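Local coordinates for putative rRNA methylase (Clostridium thermocellum ATCC 27405, PDB 3EEY), which binds S-adenosylmethionine and is probably a methyltransferase, named as a putative rRNA methylase though its substrate is not established, at residues 55-60 with 78-83; 49-54 with 88-93. One frame throughout, in Å; residues are numbered along the deposited sequence.

Contact 1. Residues 55-60 with 78-83; sequences IQDKAI and LIKDGH. With SAM (S-adenosylmethionine), chain K.
Lys80 and Ile55 reach across this contact through their first torsions. In Lys80, CG stands anti to the backbone N (chi1 -163°) and a kink at chi2 swings the chain toward Ile55 O and Asp57. In Ile55, CG1 sits between the backbone N and the carbonyl carbon (chi1 59°), which carries CD1 to the adenine of S-adenosylmethionine, 3.5 Å from SAM N7, while CG2 rests on Gly82, 3.7 Å from its CA. The lysine's CE passes 3.6 Å from Ile55 O, and its NZ ends at Asp57 in a long, weak salt bridge, 3.4 Å from OD2. Ile60, one turn into the helix, lays CG1 across the Lys80 chain nearly at a right angle and brings CD1 to Ile79 O.

Residues 55-60 lead into helix 57-69 and residues 78-83 leave strand 76-79, in a Rossmann-like beta-alpha-beta unit, with Gln56 as the N-cap residue of the helix. Both flank the cofactor. Gln56 NE2 donates to SAM O2' (2.9 Å). At the adenine, His83 N gives SAM N1 a fairly straight bond of 2.9 Å, and SAM N1 also lies over the centre of the imidazole ring, 3.2 Å above its plane. Ala29 O holds His83 ND1, which helps fix the ring's rotation. Asp81 OD1 takes the N-H of Gly82 from above the carboxylate plane, and its OD2 is bound by Tyr89.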
loop_
_atom_site.group_PDB
_atom_site.type_symbol
_atom_site.label_atom_id
_atom_site.label_comp_id
_atom_site.label_asym_id
_atom_site.label_seq_id
_atom_site.Cartn_x
_atom_site.Cartn_y
_atom_site.Cartn_z
ATOM N N ILE A 55 -24.587 13.713 6.870
ATOM C CA ILE A 55 -25.275 14.587 7.820
ATOM C C ILE A 55 -25.856 15.835 7.151
ATOM O O ILE A 55 -26.510 16.647 7.811
ATOM C CB ILE A 55 -24.361 15.000 9.017
ATOM C CG1 ILE A 55 -23.103 15.730 8.535
ATOM C CG2 ILE A 55 -24.003 13.788 9.867
ATOM C CD1 ILE A 55 -22.295 16.378 9.642
ATOM N N GLN A 56 -25.616 15.980 5.847
ATOM C CA GLN A 56 -26.103 17.133 5.091
ATOM C C GLN A 56 -27.232 16.748 4.141
ATOM O O GLN A 56 -27.185 15.687 3.516
ATOM C CB GLN A 56 -24.963 17.786 4.308
ATOM C CG GLN A 56 -23.884 18.426 5.176
ATOM C CD GLN A 56 -22.869 19.226 4.371
ATOM O OE1 GLN A 56 -23.231 20.094 3.577
ATOM N NE2 GLN A 56 -21.588 18.941 4.583
ATOM N N ASP A 57 -28.238 17.620 4.048
ATOM C CA ASP A 57 -29.379 17.441 3.144
ATOM C C ASP A 57 -28.970 17.600 1.685
ATOM O O ASP A 57 -29.525 16.936 0.803
ATOM C CB ASP A 57 -30.493 18.440 3.472
ATOM C CG ASP A 57 -31.294 18.049 4.699
ATOM O OD1 ASP A 57 -31.809 16.910 4.752
ATOM O OD2 ASP A 57 -31.422 18.893 5.609
ATOM N N LYS A 58 -28.004 18.488 1.453
ATOM C CA LYS A 58 -27.441 18.758 0.129
ATOM C C LYS A 58 -26.727 17.523 -0.423
ATOM O O LYS A 58 -26.832 17.212 -1.610
ATOM C CB LYS A 58 -26.477 19.949 0.213
ATOM C CG LYS A 58 -25.871 20.390 -1.109
ATOM C CD LYS A 58 -24.840 21.498 -0.901
ATOM C CE LYS A 58 -23.975 21.714 -2.139
ATOM N NZ LYS A 58 -24.743 22.239 -3.304
ATOM N N ALA A 59 -26.018 16.821 0.453
ATOM C CA ALA A 59 -25.276 15.623 0.080
ATOM C C ALA A 59 -26.167 14.410 -0.195
ATOM O O ALA A 59 -25.870 13.620 -1.092
ATOM C CB ALA A 59 -24.249 15.298 1.139
ATOM N N ILE A 60 -27.246 14.263 0.573
ATOM C CA ILE A 60 -28.221 13.187 0.360
ATOM C C ILE A 60 -28.960 13.376 -0.974
ATOM O O ILE A 60 -29.182 12.408 -1.705
ATOM C CB ILE A 60 -29.211 13.045 1.573
ATOM C CG1 ILE A 60 -28.463 12.647 2.858
ATOM C CG2 ILE A 60 -30.343 12.045 1.286
ATOM C CD1 ILE A 60 -27.869 11.225 2.873
ATOM N N LEU A 78 -30.270 5.279 1.586
ATOM C CA LEU A 78 -29.635 6.522 2.019
ATOM C C LEU A 78 -30.207 6.996 3.345
ATOM O O LEU A 78 -31.425 7.111 3.503
ATOM C CB LEU A 78 -29.780 7.617 0.958
ATOM C CG LEU A 78 -29.022 7.429 -0.362
ATOM C CD1 LEU A 78 -29.345 8.560 -1.321
ATOM C CD2 LEU A 78 -27.522 7.333 -0.133
ATOM N N ILE A 79 -29.312 7.272 4.290
ATOM C CA ILE A 79 -29.680 7.611 5.660
ATOM C C ILE A 79 -29.081 8.962 6.018
ATOM O O ILE A 79 -27.871 9.160 5.900
ATOM C CB ILE A 79 -29.198 6.513 6.646
ATOM C CG1 ILE A 79 -29.994 5.218 6.425
ATOM C CG2 ILE A 79 -29.346 6.965 8.081
ATOM C CD1 ILE A 79 -29.189 3.960 6.608
ATOM N N LYS A 80 -29.930 9.904 6.426
ATOM C CA LYS A 80 -29.449 11.195 6.881
ATOM C C LYS A 80 -29.178 11.138 8.386
ATOM O O LYS A 80 -29.946 11.652 9.208
ATOM C CB LYS A 80 -30.416 12.327 6.521
ATOM C CG LYS A 80 -29.778 13.713 6.595
ATOM C CD LYS A 80 -30.737 14.731 7.182
ATOM C CE LYS A 80 -30.007 15.990 7.603
ATOM N NZ LYS A 80 -30.908 16.948 8.299
ATOM N N ASP A 81 -28.079 10.482 8.730
ATOM C CA ASP A 81 -27.590 10.415 10.099
ATOM C C ASP A 81 -26.072 10.277 10.052
ATOM O O ASP A 81 -25.503 9.952 9.010
ATOM C CB ASP A 81 -28.218 9.222 10.830
ATOM C CG ASP A 81 -28.192 9.366 12.352
ATOM O OD1 ASP A 81 -27.650 10.367 12.878
ATOM O OD2 ASP A 81 -28.724 8.458 13.024
ATOM N N GLY A 82 -25.418 10.539 11.179
ATOM C CA GLY A 82 -23.982 10.348 11.285
ATOM C C GLY A 82 -23.590 8.893 11.163
ATOM O O GLY A 82 -24.347 8.013 11.556
ATOM N N HIS A 83 -22.407 8.645 10.604
ATOM C CA HIS A 83 -21.874 7.297 10.438
ATOM C C HIS A 83 -21.542 6.633 11.770
ATOM O O HIS A 83 -21.496 5.409 11.853
ATOM C CB HIS A 83 -20.663 7.251 9.482
ATOM C CG HIS A 83 -19.654 8.347 9.685
ATOM N ND1 HIS A 83 -19.005 8.950 8.631
ATOM C CD2 HIS A 83 -19.176 8.940 10.807
ATOM C CE1 HIS A 83 -18.167 9.864 9.093
ATOM N NE2 HIS A 83 -18.254 9.881 10.411
HETATM N N SAM K . -17.073 9.974 -0.931
HETATM C CA SAM K . -17.543 11.386 -1.091
HETATM C C SAM K . -17.796 11.748 -2.557
HETATM O O SAM K . -17.847 12.920 -2.946
HETATM O OXT SAM K . -17.973 10.859 -3.389
HETATM C CB SAM K . -16.580 12.351 -0.410
HETATM C CG SAM K . -16.864 12.506 1.081
HETATM S SD SAM K . -16.508 14.165 1.721
HETATM C CE SAM K . -14.694 14.137 1.712
HETATM C "C5'" SAM K . -16.927 13.936 3.471
HETATM C "C4'" SAM K . -18.443 13.815 3.653
HETATM O "O4'" SAM K . -18.765 13.262 4.915
HETATM C "C3'" SAM K . -19.149 15.167 3.562
HETATM O "O3'" SAM K . -20.198 15.060 2.628
HETATM C "C2'" SAM K . -19.685 15.420 4.958
HETATM O "O2'" SAM K . -20.914 16.122 4.964
HETATM C "C1'" SAM K . -19.830 13.997 5.486
HETATM N N9 SAM K . -19.812 13.902 6.959
HETATM C C8 SAM K . -19.257 14.769 7.871
HETATM N N7 SAM K . -19.487 14.281 9.116
HETATM C C5 SAM K . -20.181 13.122 9.002
HETATM C C6 SAM K . -20.680 12.213 9.929
HETATM N N6 SAM K . -20.513 12.382 11.238
HETATM N N1 SAM K . -21.370 11.111 9.473
HETATM C C2 SAM K . -21.577 10.888 8.129
HETATM N N3 SAM K . -21.071 11.784 7.222
HETATM C C4 SAM K . -20.392 12.879 7.649
#

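Contact 2. Residues 49-54 with 88-93; sequences RVFGFD and KYIDCP. With SAM (S-adenosylmethionine), chain K.
Ile90 lies over Phe51, and its side chain can be followed outward along the two phenylalanines of strand 49-53. The chain leaves CB with CG1 beside the backbone N and anti to the carbonyl carbon (chi1 -50°), a turn that sets CG1 over the middle of the Phe51 ring. CG1 sits 3.8 Å from the ring centroid and 11° off the ring normal, a CH-pi contact made squarely over one face. CD1 then carries on past the ring's inner end, 3.9 Å from Phe51 CG and close to Phe51 CB, and also meets the edge of the next ring, 4.0 Å from Phe53 CE2.

Phe51 and Phe53, two residues apart, face the same side of the strand, an inner strand of the Rossmann-like methyltransferase sheet, between 25-28 and 76-79. Segment 88-93 belongs to the loop leading from strand 76-79 to strand 94-101 and covers these rings. Val27 also touches both Phe53 and Ile90, while Ile79 of the edge strand packs on both rings and on Tyr89.

Tyr89 meets another part of the Phe53 edge, at CE1. The edge of Phe53 points toward the tyrosine face in an offset edge-to-face pair, centroids 5.9 Å apart and planes at 68°, and Phe53 CE1 comes within 3.8 Å of Tyr89 CD2. Past Phe53 the strand delivers Asp54 to the cofactor, where the carboxylate receives both ribose hydroxyls: SAM O2' donates to OD1 at 2.7 Å and SAM O3' to OD2 at 2.8 Å. Gln56 N and Gly32 N also bind OD1 and OD2 respectively.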
loop_
_atom_site.group_PDB
_atom_site.type_symbol
_atom_site.label_atom_id
_atom_site.label_comp_id
_atom_site.label_asym_id
_atom_site.label_seq_id
_atom_site.Cartn_x
_atom_site.Cartn_y
_atom_site.Cartn_z
ATOM N N ARG A 49 -26.803 -4.814 -1.369
ATOM C CA ARG A 49 -27.312 -3.663 -0.631
ATOM C C ARG A 49 -26.182 -2.700 -0.254
ATOM O O ARG A 49 -25.142 -3.117 0.228
ATOM C CB ARG A 49 -28.097 -4.138 0.607
ATOM C CG ARG A 49 -28.584 -3.046 1.581
ATOM C CD ARG A 49 -29.554 -2.031 0.958
ATOM N NE ARG A 49 -30.622 -2.674 0.192
ATOM C CZ ARG A 49 -31.586 -2.029 -0.459
ATOM N NH1 ARG A 49 -31.644 -0.703 -0.445
ATOM N NH2 ARG A 49 -32.502 -2.718 -1.124
ATOM N N VAL A 50 -26.407 -1.413 -0.498
ATOM C CA VAL A 50 -25.500 -0.351 -0.102
ATOM C C VAL A 50 -26.196 0.576 0.901
ATOM O O VAL A 50 -27.262 1.117 0.617
ATOM C CB VAL A 50 -25.056 0.510 -1.319
ATOM C CG1 VAL A 50 -24.031 1.577 -0.896
ATOM C CG2 VAL A 50 -24.513 -0.357 -2.438
ATOM N N PHE A 51 -25.590 0.752 2.072
ATOM C CA PHE A 51 -26.041 1.753 3.022
ATOM C C PHE A 51 -25.176 2.993 2.872
ATOM O O PHE A 51 -23.950 2.916 2.913
ATOM C CB PHE A 51 -25.977 1.222 4.461
ATOM C CG PHE A 51 -27.012 0.177 4.774
ATOM C CD1 PHE A 51 -28.297 0.548 5.160
ATOM C CD2 PHE A 51 -26.705 -1.178 4.684
ATOM C CE1 PHE A 51 -29.262 -0.414 5.453
ATOM C CE2 PHE A 51 -27.662 -2.150 4.976
ATOM C CZ PHE A 51 -28.942 -1.766 5.362
ATOM N N GLY A 52 -25.823 4.131 2.677
ATOM C CA GLY A 52 -25.125 5.404 2.546
ATOM C C GLY A 52 -25.485 6.374 3.650
ATOM O O GLY A 52 -26.638 6.451 4.059
ATOM N N PHE A 53 -24.491 7.112 4.132
ATOM C CA PHE A 53 -24.650 8.011 5.266
ATOM C C PHE A 53 -24.089 9.383 4.953
ATOM O O PHE A 53 -23.015 9.491 4.354
ATOM C CB PHE A 53 -23.904 7.471 6.500
ATOM C CG PHE A 53 -24.524 6.251 7.113
ATOM C CD1 PHE A 53 -25.505 6.371 8.100
ATOM C CD2 PHE A 53 -24.119 4.982 6.725
ATOM C CE1 PHE A 53 -26.083 5.242 8.676
ATOM C CE2 PHE A 53 -24.694 3.849 7.291
ATOM C CZ PHE A 53 -25.684 3.981 8.260
ATOM N N ASP A 54 -24.814 10.418 5.364
ATOM C CA ASP A 54 -24.288 11.780 5.435
ATOM C C ASP A 54 -25.147 12.608 6.387
ATOM O O ASP A 54 -26.289 12.248 6.680
ATOM C CB ASP A 54 -24.229 12.436 4.054
ATOM C CG ASP A 54 -23.053 13.389 3.912
ATOM O OD1 ASP A 54 -23.007 14.413 4.623
ATOM O OD2 ASP A 54 -22.169 13.121 3.075
ATOM N N LYS A 88 -27.393 1.383 14.323
ATOM C CA LYS A 88 -28.844 1.531 14.482
ATOM C C LYS A 88 -29.629 1.114 13.233
ATOM O O LYS A 88 -30.834 0.868 13.304
ATOM C CB LYS A 88 -29.201 2.977 14.843
ATOM C CG LYS A 88 -28.715 3.416 16.214
ATOM C CD LYS A 88 -28.992 4.880 16.476
ATOM C CE LYS A 88 -28.384 5.292 17.800
ATOM N NZ LYS A 88 -28.430 6.761 18.020
ATOM N N TYR A 89 -28.942 1.030 12.096
ATOM C CA TYR A 89 -29.606 0.832 10.821
ATOM C C TYR A 89 -29.208 -0.480 10.172
ATOM O O TYR A 89 -29.904 -0.983 9.290
ATOM C CB TYR A 89 -29.286 1.995 9.887
ATOM C CG TYR A 89 -29.669 3.351 10.429
ATOM C CD1 TYR A 89 -30.939 3.886 10.196
ATOM C CD2 TYR A 89 -28.755 4.114 11.157
ATOM C CE1 TYR A 89 -31.292 5.147 10.688
ATOM C CE2 TYR A 89 -29.099 5.374 11.654
ATOM C CZ TYR A 89 -30.369 5.878 11.417
ATOM O OH TYR A 89 -30.710 7.120 11.891
ATOM N N ILE A 90 -28.077 -1.028 10.611
ATOM C CA ILE A 90 -27.514 -2.244 10.028
ATOM C C ILE A 90 -27.382 -3.312 11.119
ATOM O O ILE A 90 -26.877 -3.030 12.208
ATOM C CB ILE A 90 -26.136 -1.961 9.350
ATOM C CG1 ILE A 90 -26.239 -0.756 8.404
ATOM C CG2 ILE A 90 -25.632 -3.194 8.592
ATOM C CD1 ILE A 90 -24.925 -0.100 8.042
ATOM N N ASP A 91 -27.851 -4.524 10.828
ATOM C CA ASP A 91 -27.778 -5.637 11.779
ATOM C C ASP A 91 -27.116 -6.882 11.187
ATOM O O ASP A 91 -26.759 -7.810 11.919
ATOM C CB ASP A 91 -29.169 -5.969 12.346
ATOM C CG ASP A 91 -30.176 -6.379 11.270
ATOM O OD1 ASP A 91 -30.006 -6.009 10.085
ATOM O OD2 ASP A 91 -31.156 -7.071 11.620
ATOM N N CYS A 92 -26.958 -6.890 9.865
ATOM C CA CYS A 92 -26.280 -7.971 9.146
ATOM C C CYS A 92 -24.771 -7.692 9.074
ATOM O O CYS A 92 -24.354 -6.540 9.223
ATOM C CB CYS A 92 -26.869 -8.099 7.736
ATOM S SG CYS A 92 -26.683 -6.600 6.746
ATOM N N PRO A 93 -23.944 -8.743 8.877
ATOM C CA PRO A 93 -22.519 -8.516 8.612
ATOM C C PRO A 93 -22.247 -7.855 7.253
ATOM O O PRO A 93 -22.822 -8.257 6.237
ATOM C CB PRO A 93 -21.924 -9.931 8.633
ATOM C CG PRO A 93 -22.943 -10.779 9.314
ATOM C CD PRO A 93 -24.254 -10.182 8.946
HETATM N N SAM K . -17.073 9.974 -0.931
HETATM C CA SAM K . -17.543 11.386 -1.091
HETATM C C SAM K . -17.796 11.748 -2.557
HETATM O O SAM K . -17.847 12.920 -2.946
HETATM O OXT SAM K . -17.973 10.859 -3.389
HETATM C CB SAM K . -16.580 12.351 -0.410
HETATM C CG SAM K . -16.864 12.506 1.081
HETATM S SD SAM K . -16.508 14.165 1.721
HETATM C CE SAM K . -14.694 14.137 1.712
HETATM C "C5'" SAM K . -16.927 13.936 3.471
HETATM C "C4'" SAM K . -18.443 13.815 3.653
HETATM O "O4'" SAM K . -18.765 13.262 4.915
HETATM C "C3'" SAM K . -19.149 15.167 3.562
HETATM O "O3'" SAM K . -20.198 15.060 2.628
HETATM C "C2'" SAM K . -19.685 15.420 4.958
HETATM O "O2'" SAM K . -20.914 16.122 4.964
HETATM C "C1'" SAM K . -19.830 13.997 5.486
HETATM N N9 SAM K . -19.812 13.902 6.959
HETATM C C8 SAM K . -19.257 14.769 7.871
HETATM N N7 SAM K . -19.487 14.281 9.116
HETATM C C5 SAM K . -20.181 13.122 9.002
HETATM C C6 SAM K . -20.680 12.213 9.929
HETATM N N6 SAM K . -20.513 12.382 11.238
HETATM N N1 SAM K . -21.370 11.111 9.473
HETATM C C2 SAM K . -21.577 10.888 8.129
HETATM N N3 SAM K . -21.071 11.784 7.222
HETATM C C4 SAM K . -20.392 12.879 7.649
#

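After helix 8-19, strand 25-28 and helix 35-44, the chain enters strand 49-53, reaches Asp54, passes through 55-60 into helix 57-69 and returns along strand 76-79 to 78-83. There contact 1 closes the shorter loop, which holds the rest of helix 57-69 and the turn into strand 76-79, the helix-to-strand half of a beta-alpha-beta unit. Next 88-93 packs back on strand 49-53, so contact 2 closes a wider loop with contact 1 nested inside it. The two are joined directly: Ile79 N binds Gly52 O between neighbouring strands, and Ala59 packs on Asp54. Contact 1 ties the helix start to the edge strand's end, contact 2 the loop before strand 94-101 to the sheet, and both reach S-adenosylmethionine.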